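PDB 6A4M: uric acid degradation bifunctional protein PucL from Bacillus subtilis, which probably catalyses the oxidation of urate by molecular oxygen to 5-hydroxyisourate and, through the second activity of the bifunctional protein, a later decarboxylation step of uric acid degradation. Local coordinates for residues Glu80-Glu85 / Ser210-Pro215; Asp103-Thr108 / Leu144-Ser149; Asp111-Ala116 / Arg133-Glu138; Phe195-Ile200 / Gln266-Asp271; Arg250-Phe255 / Val299-Ala304. All coordinates share one frame; numbering follows the deposited sequence.

Contacts 2 to 5 all reach one many-stranded, curled or branched antiparallel sheet, whereas contact 1 ties the start of helix 84-98 to the loop before helix 221-233. Contacts 2 and 3 both use strand 104-121, at different points along it, centres 28 Å apart; along the chain contact 3 is nested within contact 2, itself nested within contact 1. Contact 4 opens before contact 1 closes, so the two cross along the chain; their centres are 31 Å apart, on opposite sides of the chain's centre. Contacts 4 and 5 also cross, and they touch through Ile200 and Ile251. Strands 258-267 and 293-300 are neighbours beneath helix 240-254. Helices layered on an antiparallel sheet are consistent with the tunnelling (T-fold) architecture of uricases.

Contact 1. Residues Glu80-Glu85 / Ser210-Pro215; sequences EGTTTE and SYASDP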
# COMPACT_ATOMS: atom_id res chain seq x y z
N GLU A 80 -5.81 -15.46 11.94
CA GLU A 80 -5.49 -14.88 13.26
C GLU A 80 -4.30 -13.91 13.27
O GLU A 80 -3.78 -13.59 14.34
CB GLU A 80 -5.24 -16.01 14.27
CG GLU A 80 -6.36 -17.04 14.31
CD GLU A 80 -6.30 -17.97 15.51
OE1 GLU A 80 -5.63 -17.66 16.51
OE2 GLU A 80 -6.97 -19.02 15.45
N GLY A 81 -3.88 -13.44 12.09
CA GLY A 81 -2.80 -12.46 11.96
C GLY A 81 -3.32 -11.03 11.89
O GLY A 81 -4.52 -10.79 12.03
N THR A 82 -2.39 -10.10 11.65
CA THR A 82 -2.67 -8.66 11.73
C THR A 82 -2.65 -7.91 10.39
O THR A 82 -3.03 -6.74 10.35
CB THR A 82 -1.65 -7.96 12.67
OG1 THR A 82 -0.31 -8.20 12.20
CG2 THR A 82 -1.77 -8.49 14.09
N THR A 83 -2.24 -8.58 9.31
CA THR A 83 -1.97 -7.92 8.03
C THR A 83 -2.58 -8.62 6.83
O THR A 83 -2.75 -9.85 6.82
CB THR A 83 -0.46 -7.85 7.76
OG1 THR A 83 0.08 -9.18 7.71
CG2 THR A 83 0.25 -7.04 8.84
N THR A 84 -2.88 -7.84 5.79
CA THR A 84 -3.29 -8.35 4.48
C THR A 84 -2.20 -9.22 3.85
O THR A 84 -2.51 -10.22 3.20
CB THR A 84 -3.65 -7.18 3.53
OG1 THR A 84 -4.75 -6.46 4.09
CG2 THR A 84 -4.03 -7.68 2.14
N GLU A 85 -0.93 -8.85 4.04
CA GLU A 85 0.20 -9.64 3.53
C GLU A 85 0.20 -11.06 4.09
O GLU A 85 0.40 -12.03 3.35
CB GLU A 85 1.54 -8.95 3.85
CG GLU A 85 1.80 -7.67 3.07
CD GLU A 85 1.36 -6.39 3.77
OE1 GLU A 85 0.35 -6.41 4.52
OE2 GLU A 85 2.02 -5.35 3.57
N SER A 210 7.24 -9.55 5.98
CA SER A 210 6.03 -8.97 5.40
C SER A 210 4.73 -9.21 6.18
O SER A 210 3.80 -8.42 6.04
CB SER A 210 5.85 -9.48 3.97
OG SER A 210 4.83 -8.78 3.30
N TYR A 211 4.67 -10.27 6.99
CA TYR A 211 3.40 -10.67 7.64
C TYR A 211 3.20 -10.07 9.04
O TYR A 211 2.13 -10.25 9.64
CB TYR A 211 3.27 -12.21 7.70
CG TYR A 211 3.79 -12.92 6.47
CD1 TYR A 211 3.48 -12.46 5.18
CD2 TYR A 211 4.61 -14.05 6.58
CE1 TYR A 211 3.98 -13.09 4.05
CE2 TYR A 211 5.10 -14.70 5.45
CZ TYR A 211 4.78 -14.21 4.19
OH TYR A 211 5.27 -14.84 3.06
N ALA A 212 4.21 -9.35 9.55
CA ALA A 212 4.14 -8.64 10.83
C ALA A 212 3.90 -9.55 12.05
O ALA A 212 3.29 -9.12 13.04
CB ALA A 212 3.08 -7.54 10.78
N SER A 213 4.40 -10.79 11.99
CA SER A 213 4.34 -11.69 13.14
C SER A 213 5.32 -11.17 14.18
O SER A 213 4.97 -11.04 15.36
CB SER A 213 4.67 -13.13 12.73
OG SER A 213 4.18 -14.04 13.71
N ASP A 214 6.54 -10.89 13.74
CA ASP A 214 7.44 -9.96 14.43
C ASP A 214 7.06 -8.57 13.89
O ASP A 214 7.44 -8.23 12.77
CB ASP A 214 8.91 -10.30 14.15
CG ASP A 214 9.90 -9.37 14.89
OD1 ASP A 214 9.47 -8.43 15.60
OD2 ASP A 214 11.12 -9.60 14.76
N PRO A 215 6.31 -7.77 14.68
CA PRO A 215 5.81 -6.49 14.13
C PRO A 215 6.89 -5.43 13.85
O PRO A 215 6.68 -4.57 13.00
CB PRO A 215 4.83 -6.00 15.20
CG PRO A 215 4.71 -7.09 16.21
CD PRO A 215 5.96 -7.90 16.10
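Thr83 reaches across to the backbone of Tyr211: its OG1 gives a 3.0 Å hydrogen bond to Tyr211 O. The hydroxyl lies above the carbonyl plane, with a C=O...OG1 angle of 103°, so it meets the oxygen from the flank. With chi1 at 60°, OG1 sits between the backbone N and the carbonyl carbon of its own residue, while CG2 turns toward Ala212 and lies 3.5 Å from Ala212 CB. Thr82 has the same rotamer, and its OG1 rests 3.7 Å from the same Ala212 CB, which therefore sits against two threonine side chains. Thr83 is also the N-cap of helix 84-98: its OG1 accepts from the backbone N of Gly86 while donating to Tyr211, so this one hydroxyl both caps the first turn and ties it to the loop before helix 221-233. In the first turn, Glu85 lays CB and CG over Ser210, with CB close to Ser210 O and CG alongside Ser210 OG. A bend at chi2 (93°) then carries the buried carboxylate onward, where OE2 bonds to Ser160 OG and OE1 to Tyr218 OH, which would fix its rotation. The Tyr211 ring leans obliquely toward the helix backbone, CD1 standing 3.6 Å from Glu85 O, and stacks on His89 one turn further along. Ala212 has left-handed helical backbone angles and aims its methyl at the two threonines.

Contact 2. Residues Asp103-Thr108 / Leu144-Ser149; sequences DTITLT and LKAERS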
# COMPACT_ATOMS: atom_id res chain seq x y z
N ASP A 103 -0.99 -26.08 -9.22
CA ASP A 103 0.47 -25.92 -9.16
C ASP A 103 0.92 -24.49 -8.85
O ASP A 103 1.90 -24.29 -8.13
CB ASP A 103 1.10 -26.38 -10.49
CG ASP A 103 0.80 -27.85 -10.81
OD1 ASP A 103 0.70 -28.67 -9.87
OD2 ASP A 103 0.65 -28.18 -12.00
N THR A 104 0.22 -23.50 -9.40
CA THR A 104 0.55 -22.08 -9.22
C THR A 104 -0.66 -21.32 -8.66
O THR A 104 -1.81 -21.69 -8.91
CB THR A 104 0.95 -21.44 -10.57
OG1 THR A 104 1.87 -22.29 -11.25
CG2 THR A 104 1.61 -20.08 -10.36
N ILE A 105 -0.38 -20.27 -7.88
CA ILE A 105 -1.41 -19.35 -7.41
C ILE A 105 -0.87 -17.92 -7.32
O ILE A 105 0.22 -17.70 -6.79
CB ILE A 105 -2.02 -19.80 -6.05
CG1 ILE A 105 -3.19 -18.88 -5.65
CG2 ILE A 105 -0.97 -19.85 -4.94
CD1 ILE A 105 -4.09 -19.45 -4.57
N THR A 106 -1.63 -16.97 -7.86
CA THR A 106 -1.33 -15.55 -7.73
C THR A 106 -2.49 -14.89 -6.99
O THR A 106 -3.63 -14.95 -7.46
CB THR A 106 -1.15 -14.87 -9.10
OG1 THR A 106 -0.26 -15.64 -9.92
CG2 THR A 106 -0.58 -13.46 -8.94
N LEU A 107 -2.19 -14.29 -5.84
CA LEU A 107 -3.18 -13.57 -5.05
C LEU A 107 -2.86 -12.08 -5.03
O LEU A 107 -1.71 -11.68 -4.84
CB LEU A 107 -3.21 -14.11 -3.62
CG LEU A 107 -3.98 -15.42 -3.47
CD1 LEU A 107 -3.50 -16.20 -2.26
CD2 LEU A 107 -5.48 -15.17 -3.38
N THR A 108 -3.90 -11.26 -5.22
CA THR A 108 -3.82 -9.81 -5.12
C THR A 108 -4.80 -9.36 -4.06
O THR A 108 -5.96 -9.79 -4.07
CB THR A 108 -4.20 -9.16 -6.46
OG1 THR A 108 -3.36 -9.68 -7.50
CG2 THR A 108 -4.04 -7.65 -6.41
N LEU A 144 1.01 -11.60 -4.03
CA LEU A 144 1.77 -12.78 -3.63
C LEU A 144 1.61 -13.86 -4.68
O LEU A 144 0.49 -14.22 -5.03
CB LEU A 144 1.28 -13.30 -2.28
CG LEU A 144 2.00 -14.52 -1.70
CD1 LEU A 144 3.41 -14.15 -1.26
CD2 LEU A 144 1.22 -15.08 -0.54
N LYS A 145 2.74 -14.39 -5.16
CA LYS A 145 2.75 -15.51 -6.10
C LYS A 145 3.51 -16.68 -5.48
O LYS A 145 4.66 -16.51 -5.06
CB LYS A 145 3.38 -15.08 -7.43
CG LYS A 145 2.79 -15.83 -8.61
CD LYS A 145 3.69 -15.88 -9.84
CE LYS A 145 3.14 -16.87 -10.86
NZ LYS A 145 3.61 -16.61 -12.24
N ALA A 146 2.86 -17.84 -5.41
CA ALA A 146 3.45 -19.05 -4.82
C ALA A 146 3.31 -20.25 -5.75
O ALA A 146 2.29 -20.41 -6.43
CB ALA A 146 2.80 -19.34 -3.48
N GLU A 147 4.34 -21.10 -5.77
CA GLU A 147 4.40 -22.28 -6.64
C GLU A 147 4.65 -23.56 -5.85
O GLU A 147 5.14 -23.53 -4.71
CB GLU A 147 5.50 -22.12 -7.69
CG GLU A 147 5.08 -21.31 -8.91
CD GLU A 147 6.21 -21.09 -9.90
OE1 GLU A 147 7.12 -21.94 -10.01
OE2 GLU A 147 6.18 -20.04 -10.60
N ARG A 148 4.32 -24.69 -6.47
CA ARG A 148 4.62 -26.02 -5.94
C ARG A 148 5.93 -26.51 -6.56
O ARG A 148 6.01 -26.69 -7.78
CB ARG A 148 3.48 -26.99 -6.29
CG ARG A 148 3.57 -28.35 -5.61
CD ARG A 148 2.53 -29.31 -6.16
NE ARG A 148 1.15 -28.84 -5.97
CZ ARG A 148 0.49 -28.84 -4.81
NH1 ARG A 148 1.05 -29.26 -3.68
NH2 ARG A 148 -0.77 -28.39 -4.78
N SER A 149 6.96 -26.70 -5.72
CA SER A 149 8.26 -27.22 -6.18
C SER A 149 9.11 -27.72 -4.99
O SER A 149 9.62 -26.90 -4.22
CB SER A 149 9.04 -26.16 -6.96
OG SER A 149 9.53 -25.13 -6.12
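Ile105 pairs with Ala146 and Leu107 with Leu144 through two hydrogen-bonded rungs of an antiparallel ladder, the strands running at 167° to each other. Both N-H groups are given and both carbonyls taken in each rung: Ile105 N to Ala146 O and Ala146 N to Ile105 O are each 3.0 Å, and Leu107 N to Leu144 O is 2.8 Å, as is the reciprocal bond. One more bond, Arg148 N to Asp103 O, extends the ladder past the non-hydrogen-bonded pair Thr104-Glu147. Carbon-bound hydrogens fill in between, as where Lys145 CA faces Ile105 O. The charged pair across the strands is long: Asp103 OD1 and Arg148 NE form a salt bridge of 3.9 Å, the oxygen at the edge of the guanidinium and the two planes nearly perpendicular (82°). A bend at chi3 (-60°) lets that guanidinium turn back, and its NH2 bonds to the carbonyls of Met102 and Leu96. Side-chain packing differs between the faces. On one, the stretched Lys145 chain passes Thr106 OG1 and brings CE to 3.6 Å from Thr104 CG2, while Glu147 CG lies alongside the same methyl. On the other, Ile105 CG2 makes apolar contact with Ala146 CB. This second face lies under helix 84-98, where Ile105 packs on Phe95, and Leu107 and Leu144 both on Ala92; strand 36-45 borders 104-108, and strand 153-169 borders 144-148.

Contact 3. Residues Asp111-Ala116 / Arg133-Glu138; sequences DIPFEA and RRSRNE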
# COMPACT_ATOMS: atom_id res chain seq x y z
N ASP A 111 -6.46 -3.12 -0.31
CA ASP A 111 -7.04 -2.59 0.92
C ASP A 111 -8.17 -1.62 0.62
O ASP A 111 -8.07 -0.80 -0.29
CB ASP A 111 -5.95 -1.89 1.75
CG ASP A 111 -6.47 -1.33 3.07
OD1 ASP A 111 -7.29 -2.00 3.73
OD2 ASP A 111 -6.05 -0.21 3.46
N ILE A 112 -9.25 -1.74 1.38
CA ILE A 112 -10.31 -0.74 1.41
C ILE A 112 -10.07 0.03 2.71
O ILE A 112 -10.47 -0.45 3.78
CB ILE A 112 -11.71 -1.38 1.37
CG1 ILE A 112 -11.92 -2.10 0.03
CG2 ILE A 112 -12.79 -0.33 1.57
CD1 ILE A 112 -13.08 -3.06 0.01
N PRO A 113 -9.40 1.20 2.64
CA PRO A 113 -8.97 1.85 3.88
C PRO A 113 -10.12 2.46 4.66
O PRO A 113 -11.00 3.09 4.07
CB PRO A 113 -8.00 2.95 3.40
CG PRO A 113 -8.14 3.03 1.92
CD PRO A 113 -9.19 2.06 1.46
N PHE A 114 -10.12 2.24 5.97
CA PHE A 114 -11.09 2.84 6.88
C PHE A 114 -10.38 3.78 7.84
O PHE A 114 -9.36 3.41 8.42
CB PHE A 114 -11.87 1.75 7.63
CG PHE A 114 -12.83 1.00 6.76
CD1 PHE A 114 -14.08 1.54 6.45
CD2 PHE A 114 -12.49 -0.23 6.22
CE1 PHE A 114 -14.97 0.86 5.64
CE2 PHE A 114 -13.38 -0.92 5.41
CZ PHE A 114 -14.62 -0.37 5.12
N GLU A 115 -10.92 4.98 8.00
CA GLU A 115 -10.30 6.05 8.79
C GLU A 115 -11.23 6.48 9.92
O GLU A 115 -12.35 6.95 9.65
CB GLU A 115 -10.00 7.26 7.89
CG GLU A 115 -9.03 6.98 6.74
CD GLU A 115 -8.88 8.16 5.78
OE1 GLU A 115 -9.73 9.08 5.79
OE2 GLU A 115 -7.90 8.17 5.01
N ALA A 116 -10.78 6.34 11.16
CA ALA A 116 -11.60 6.66 12.34
C ALA A 116 -11.99 8.15 12.37
O ALA A 116 -11.17 9.01 12.06
CB ALA A 116 -10.88 6.28 13.62
N ARG A 133 -14.79 6.47 8.36
CA ARG A 133 -14.94 6.83 6.94
C ARG A 133 -14.37 5.70 6.08
O ARG A 133 -13.32 5.14 6.42
CB ARG A 133 -14.22 8.15 6.61
CG ARG A 133 -14.09 8.44 5.12
CD ARG A 133 -13.79 9.91 4.83
NE ARG A 133 -12.59 10.34 5.54
CZ ARG A 133 -12.51 11.31 6.46
NH1 ARG A 133 -13.56 12.04 6.83
NH2 ARG A 133 -11.33 11.56 7.02
N ARG A 134 -15.06 5.37 4.99
CA ARG A 134 -14.49 4.53 3.92
C ARG A 134 -13.75 5.49 2.99
O ARG A 134 -14.36 6.38 2.38
CB ARG A 134 -15.59 3.69 3.23
CG ARG A 134 -15.59 3.56 1.70
CD ARG A 134 -14.33 2.96 1.10
NE ARG A 134 -14.61 2.20 -0.12
CZ ARG A 134 -13.77 2.01 -1.14
NH1 ARG A 134 -12.53 2.54 -1.15
NH2 ARG A 134 -14.16 1.29 -2.18
N SER A 135 -12.43 5.33 2.90
CA SER A 135 -11.57 6.25 2.17
C SER A 135 -11.40 5.84 0.71
O SER A 135 -11.28 4.66 0.40
CB SER A 135 -10.19 6.36 2.82
OG SER A 135 -9.38 7.32 2.16
N ARG A 136 -11.41 6.84 -0.18
CA ARG A 136 -11.15 6.67 -1.60
C ARG A 136 -9.84 7.34 -2.05
O ARG A 136 -9.57 7.44 -3.24
CB ARG A 136 -12.34 7.22 -2.40
CG ARG A 136 -13.61 6.37 -2.29
CD ARG A 136 -14.85 7.24 -2.11
NE ARG A 136 -15.04 7.62 -0.71
CZ ARG A 136 -15.66 8.72 -0.26
NH1 ARG A 136 -16.18 9.63 -1.08
NH2 ARG A 136 -15.74 8.90 1.05
N ASN A 137 -9.03 7.79 -1.09
CA ASN A 137 -7.68 8.33 -1.37
C ASN A 137 -6.68 7.16 -1.54
O ASN A 137 -7.09 6.08 -1.94
CB ASN A 137 -7.26 9.32 -0.26
CG ASN A 137 -8.13 10.56 -0.22
OD1 ASN A 137 -8.59 11.04 -1.25
ND2 ASN A 137 -8.36 11.09 0.98
N GLU A 138 -5.39 7.37 -1.29
CA GLU A 138 -4.40 6.30 -1.43
C GLU A 138 -4.77 5.04 -0.63
O GLU A 138 -5.45 5.12 0.39
CB GLU A 138 -2.98 6.77 -1.08
CG GLU A 138 -2.70 7.09 0.39
CD GLU A 138 -3.00 8.52 0.80
OE1 GLU A 138 -3.80 9.19 0.12
OE2 GLU A 138 -2.43 8.96 1.81
O HOH W 1 -10.19 0.90 -2.49
O HOH W 2 -7.38 10.60 3.85
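Glu115 OE1 is gripped by two nitrogens of Arg133, NE at 3.1 Å and NH2 at 3.2 Å, in a side-on salt bridge. The oxygen lies in the guanidinium plane, at its edge, while the carboxylate plane stands 87° to it. Chi3 of Arg133 (56°) bends the chain so that the NE edge faces the acid. OE2 is held otherwise: a water 2.7 Å from it also accepts from Asn137 ND2, and Ser135 OG forms a weak bond with it. The backbones pair as an antiparallel ladder of strands 104-121 and 131-134: Glu115 and Arg133 exchange two hydrogen bonds, and Ser135 N reaches Pro113 O at 2.9 Å, almost straight at 172°. Beyond it, Ser135 OG takes the Asn137 N-H in an ST turn. On the face with Phe114, Arg134 CB lies 3.8 Å from Phe114 CE1, and Ile112 CG2 sits over one face of the Arg134 guanidinium, 3.5 Å from NE.

Contact 4. Residues Phe195-Ile200 / Gln266-Asp271; sequences FVYLNI and QNHTWD
Phe195 meets the second segment at both ends of its backbone: its O accepts from His268 N at 2.9 Å, and its N gives a weak bond to Thr269 OG1. That hydroxyl and the Thr269 N-H both bond to Asn267 OD1, the latter closing an Asx turn as the strand gives way to loop. With CG anti to the backbone N (chi1 -172°), the Phe195 ring turns toward His268 O and Trp270, which it meets obliquely; CD2 lies 3.6 Å from Trp270 NE1, the phenyl plane at 58° to the five-membered ring of the indole. Val196 is paired with Asn267 without hydrogen bonds, though its CA faces Gln266 O at 3.3 Å. Tyr197 then exchanges two backbone bonds with Gln266, and its ring stacks face to face on His268, centroids 3.8 Å apart and planes 26° apart, with His268 CD2 over the ring centre. A nearly straight bond from His268 NE2 to Gln266 OE1, 2.9 Å long, would fix the imidazole's rotation beneath the phenol. The nearest atoms of the Gln266 side chain and a glycerol, probably from the crystallisation liquor, are about 3 Å apart. Strand 194-204 continues the antiparallel sheet between strands 153-169 and 258-267, while helix 240-254 covers the face bearing Val196 and Leu198.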
# COMPACT_ATOMS: atom_id res chain seq x y z
N PHE A 195 2.57 18.59 -9.35
CA PHE A 195 1.50 17.68 -8.94
C PHE A 195 1.81 16.29 -9.49
O PHE A 195 1.74 16.07 -10.70
CB PHE A 195 0.14 18.21 -9.46
CG PHE A 195 -1.09 17.47 -8.95
CD1 PHE A 195 -1.06 16.62 -7.83
CD2 PHE A 195 -2.32 17.67 -9.57
CE1 PHE A 195 -2.21 15.98 -7.38
CE2 PHE A 195 -3.47 17.03 -9.13
CZ PHE A 195 -3.41 16.19 -8.03
N VAL A 196 2.16 15.37 -8.59
CA VAL A 196 2.50 13.98 -8.98
C VAL A 196 1.56 12.94 -8.37
O VAL A 196 1.11 13.08 -7.23
CB VAL A 196 3.96 13.60 -8.64
CG1 VAL A 196 4.93 14.53 -9.34
CG2 VAL A 196 4.23 13.58 -7.14
N TYR A 197 1.25 11.92 -9.17
CA TYR A 197 0.61 10.70 -8.70
C TYR A 197 1.74 9.69 -8.51
O TYR A 197 2.60 9.55 -9.38
CB TYR A 197 -0.36 10.13 -9.74
CG TYR A 197 -1.62 10.93 -10.05
CD1 TYR A 197 -1.82 12.24 -9.59
CD2 TYR A 197 -2.61 10.36 -10.84
CE1 TYR A 197 -2.99 12.93 -9.90
CE2 TYR A 197 -3.77 11.05 -11.16
CZ TYR A 197 -3.96 12.33 -10.69
OH TYR A 197 -5.12 13.00 -11.02
N LEU A 198 1.74 8.97 -7.39
CA LEU A 198 2.79 8.01 -7.07
C LEU A 198 2.21 6.67 -6.62
O LEU A 198 1.43 6.61 -5.68
CB LEU A 198 3.68 8.56 -5.95
CG LEU A 198 4.66 9.67 -6.32
CD1 LEU A 198 5.30 10.26 -5.07
CD2 LEU A 198 5.74 9.17 -7.28
N ASN A 199 2.58 5.61 -7.33
CA ASN A 199 2.49 4.25 -6.81
C ASN A 199 3.89 3.87 -6.35
O ASN A 199 4.85 4.04 -7.10
CB ASN A 199 1.99 3.26 -7.86
CG ASN A 199 0.55 3.51 -8.29
OD1 ASN A 199 -0.17 4.33 -7.70
ND2 ASN A 199 0.13 2.80 -9.32
N ILE A 200 4.02 3.37 -5.12
CA ILE A 200 5.31 2.97 -4.55
C ILE A 200 5.21 1.53 -4.04
O ILE A 200 4.32 1.22 -3.26
CB ILE A 200 5.76 3.89 -3.38
CG1 ILE A 200 5.64 5.37 -3.77
CG2 ILE A 200 7.19 3.56 -2.96
CD1 ILE A 200 5.85 6.32 -2.62
N GLN A 266 3.30 9.68 -12.10
CA GLN A 266 2.63 10.43 -13.18
C GLN A 266 2.63 11.93 -12.90
O GLN A 266 2.30 12.35 -11.80
CB GLN A 266 1.19 9.97 -13.37
CG GLN A 266 1.02 8.54 -13.85
CD GLN A 266 -0.44 8.17 -14.05
OE1 GLN A 266 -1.34 8.89 -13.64
NE2 GLN A 266 -0.67 7.03 -14.69
N ASN A 267 2.97 12.73 -13.92
CA ASN A 267 2.99 14.19 -13.83
C ASN A 267 1.65 14.76 -14.29
O ASN A 267 1.27 14.58 -15.44
CB ASN A 267 4.13 14.76 -14.69
CG ASN A 267 4.38 16.24 -14.45
OD1 ASN A 267 3.55 16.96 -13.89
ND2 ASN A 267 5.54 16.71 -14.88
N HIS A 268 0.95 15.45 -13.39
CA HIS A 268 -0.35 16.06 -13.68
C HIS A 268 -0.36 17.54 -13.28
O HIS A 268 -1.36 18.05 -12.77
CB HIS A 268 -1.47 15.30 -12.96
CG HIS A 268 -1.66 13.90 -13.44
ND1 HIS A 268 -2.48 13.59 -14.50
CD2 HIS A 268 -1.13 12.73 -13.02
CE1 HIS A 268 -2.45 12.28 -14.71
NE2 HIS A 268 -1.64 11.74 -13.82
N THR A 269 0.75 18.23 -13.55
CA THR A 269 0.91 19.65 -13.21
C THR A 269 -0.06 20.52 -14.03
O THR A 269 -0.27 20.28 -15.22
CB THR A 269 2.37 20.10 -13.45
OG1 THR A 269 3.25 19.31 -12.63
CG2 THR A 269 2.55 21.58 -13.10
N TRP A 270 -0.63 21.52 -13.37
CA TRP A 270 -1.69 22.36 -13.96
C TRP A 270 -1.14 23.38 -14.94
O TRP A 270 0.06 23.68 -14.94
CB TRP A 270 -2.45 23.11 -12.86
CG TRP A 270 -3.07 22.22 -11.83
CD1 TRP A 270 -3.77 21.06 -12.05
CD2 TRP A 270 -3.06 22.42 -10.41
NE1 TRP A 270 -4.19 20.52 -10.85
CE2 TRP A 270 -3.77 21.33 -9.83
CE3 TRP A 270 -2.52 23.40 -9.57
CZ2 TRP A 270 -3.95 21.21 -8.45
CZ3 TRP A 270 -2.70 23.28 -8.19
CH2 TRP A 270 -3.41 22.19 -7.65
N ASP A 271 -2.03 23.91 -15.78
CA ASP A 271 -1.69 25.01 -16.69
C ASP A 271 -2.01 26.34 -16.02
O ASP A 271 -3.07 26.50 -15.42
CB ASP A 271 -2.47 24.88 -18.00
CG ASP A 271 -2.01 23.70 -18.84
OD1 ASP A 271 -0.85 23.25 -18.68
OD2 ASP A 271 -2.80 23.23 -19.69

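Contact 5. Residues Arg250-Phe255 / Val299-Ala304; sequences RILARF and VTREDA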
# COMPACT_ATOMS: atom_id res chain seq x y z
N ARG A 250 15.62 7.02 0.95
CA ARG A 250 15.17 7.28 2.32
C ARG A 250 14.39 6.11 2.91
O ARG A 250 14.57 5.78 4.08
CB ARG A 250 14.33 8.56 2.38
CG ARG A 250 14.04 9.05 3.80
CD ARG A 250 15.24 9.73 4.45
NE ARG A 250 15.11 11.19 4.39
CZ ARG A 250 15.63 11.98 3.45
NH1 ARG A 250 16.35 11.51 2.43
NH2 ARG A 250 15.41 13.29 3.53
N ILE A 251 13.53 5.48 2.10
CA ILE A 251 12.79 4.28 2.52
C ILE A 251 13.76 3.12 2.82
O ILE A 251 13.60 2.43 3.82
CB ILE A 251 11.73 3.86 1.47
CG1 ILE A 251 10.59 4.89 1.43
CG2 ILE A 251 11.16 2.47 1.77
CD1 ILE A 251 9.78 4.87 0.15
N LEU A 252 14.74 2.92 1.94
CA LEU A 252 15.76 1.88 2.14
C LEU A 252 16.62 2.15 3.38
O LEU A 252 16.96 1.21 4.11
CB LEU A 252 16.65 1.74 0.91
CG LEU A 252 15.98 1.17 -0.34
CD1 LEU A 252 16.89 1.31 -1.54
CD2 LEU A 252 15.58 -0.29 -0.15
N ALA A 253 16.98 3.41 3.60
CA ALA A 253 17.73 3.81 4.79
C ALA A 253 16.95 3.53 6.07
O ALA A 253 17.49 2.97 7.04
CB ALA A 253 18.10 5.29 4.72
N ARG A 254 15.67 3.90 6.07
CA ARG A 254 14.80 3.74 7.23
C ARG A 254 14.36 2.29 7.46
O ARG A 254 14.00 1.92 8.58
CB ARG A 254 13.58 4.66 7.10
CG ARG A 254 12.94 5.07 8.42
CD ARG A 254 13.81 5.96 9.30
NE ARG A 254 14.37 7.13 8.62
CZ ARG A 254 15.07 8.10 9.22
NH1 ARG A 254 15.28 8.09 10.54
NH2 ARG A 254 15.54 9.11 8.49
N PHE A 255 14.36 1.48 6.40
CA PHE A 255 13.96 0.07 6.47
C PHE A 255 15.01 -0.84 5.81
O PHE A 255 14.90 -1.15 4.62
CB PHE A 255 12.59 -0.14 5.80
CG PHE A 255 11.47 0.60 6.48
CD1 PHE A 255 10.97 0.17 7.70
CD2 PHE A 255 10.90 1.73 5.89
CE1 PHE A 255 9.94 0.85 8.33
CE2 PHE A 255 9.87 2.42 6.51
CZ PHE A 255 9.38 1.97 7.74
N VAL A 299 14.76 1.89 -7.03
CA VAL A 299 15.97 2.15 -6.26
C VAL A 299 16.31 0.87 -5.50
O VAL A 299 15.53 0.42 -4.67
CB VAL A 299 15.78 3.32 -5.26
CG1 VAL A 299 17.09 3.63 -4.53
CG2 VAL A 299 15.26 4.56 -5.98
N THR A 300 17.47 0.29 -5.81
CA THR A 300 17.92 -0.96 -5.17
C THR A 300 18.83 -0.67 -3.96
O THR A 300 19.12 0.49 -3.66
CB THR A 300 18.62 -1.89 -6.19
OG1 THR A 300 18.69 -3.22 -5.66
CG2 THR A 300 20.03 -1.42 -6.54
N ARG A 301 19.26 -1.74 -3.28
CA ARG A 301 20.10 -1.63 -2.08
C ARG A 301 21.45 -0.97 -2.38
O ARG A 301 21.87 -0.06 -1.67
CB ARG A 301 20.33 -3.01 -1.44
CG ARG A 301 20.73 -2.95 0.03
CD ARG A 301 19.52 -2.70 0.92
NE ARG A 301 19.79 -1.70 1.96
CZ ARG A 301 18.86 -1.11 2.72
NH1 ARG A 301 17.57 -1.40 2.59
NH2 ARG A 301 19.24 -0.21 3.62
N GLU A 302 22.11 -1.45 -3.43
CA GLU A 302 23.39 -0.90 -3.90
C GLU A 302 23.35 0.62 -4.17
O GLU A 302 24.32 1.32 -3.89
CB GLU A 302 23.86 -1.63 -5.17
N ASP A 303 22.22 1.11 -4.70
CA ASP A 303 22.06 2.54 -5.01
C ASP A 303 22.01 3.47 -3.79
O ASP A 303 22.23 4.67 -3.94
CB ASP A 303 20.81 2.76 -5.88
CG ASP A 303 20.93 2.15 -7.27
OD1 ASP A 303 22.05 2.06 -7.81
OD2 ASP A 303 19.88 1.78 -7.84
N ALA A 304 21.70 2.93 -2.61
CA ALA A 304 21.66 3.72 -1.37
C ALA A 304 23.04 4.26 -0.99
O ALA A 304 23.28 5.47 -1.00
CB ALA A 304 21.09 2.89 -0.23
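The side chains of Leu252 and Arg301 lie alongside one another, head to tail: the leucine points to the strand end, the arginine back to the helix. Leu252 CB lies over one face of the guanidinium, 3.7 Å from NH1, and CD2 is similarly near. Bends at chi2 (78°) and chi3 of Arg301 bring its end to the last turn of helix 240-254. There NH2 gives a 2.7 Å bond to Leu252 O, entering from above the carbonyl plane, with NH1 adding a weak one to the same oxygen. NH1 also meets Phe255 O weakly at the guanidinium edge and bonds to Leu258 O. A positive group at a helix C-terminus probably suits the helix dipole, and this one joins the helix end to the chain just beyond strand 293-300 of the sheet below. Arg301 also begins a type I beta turn that runs to Ala304. The other methyl of Leu252, CD1, sits 3.8 Å from Val299 CG1 and near the backbone of Thr300. The leucine also packs on Leu258 and Val261 of strand 258-267.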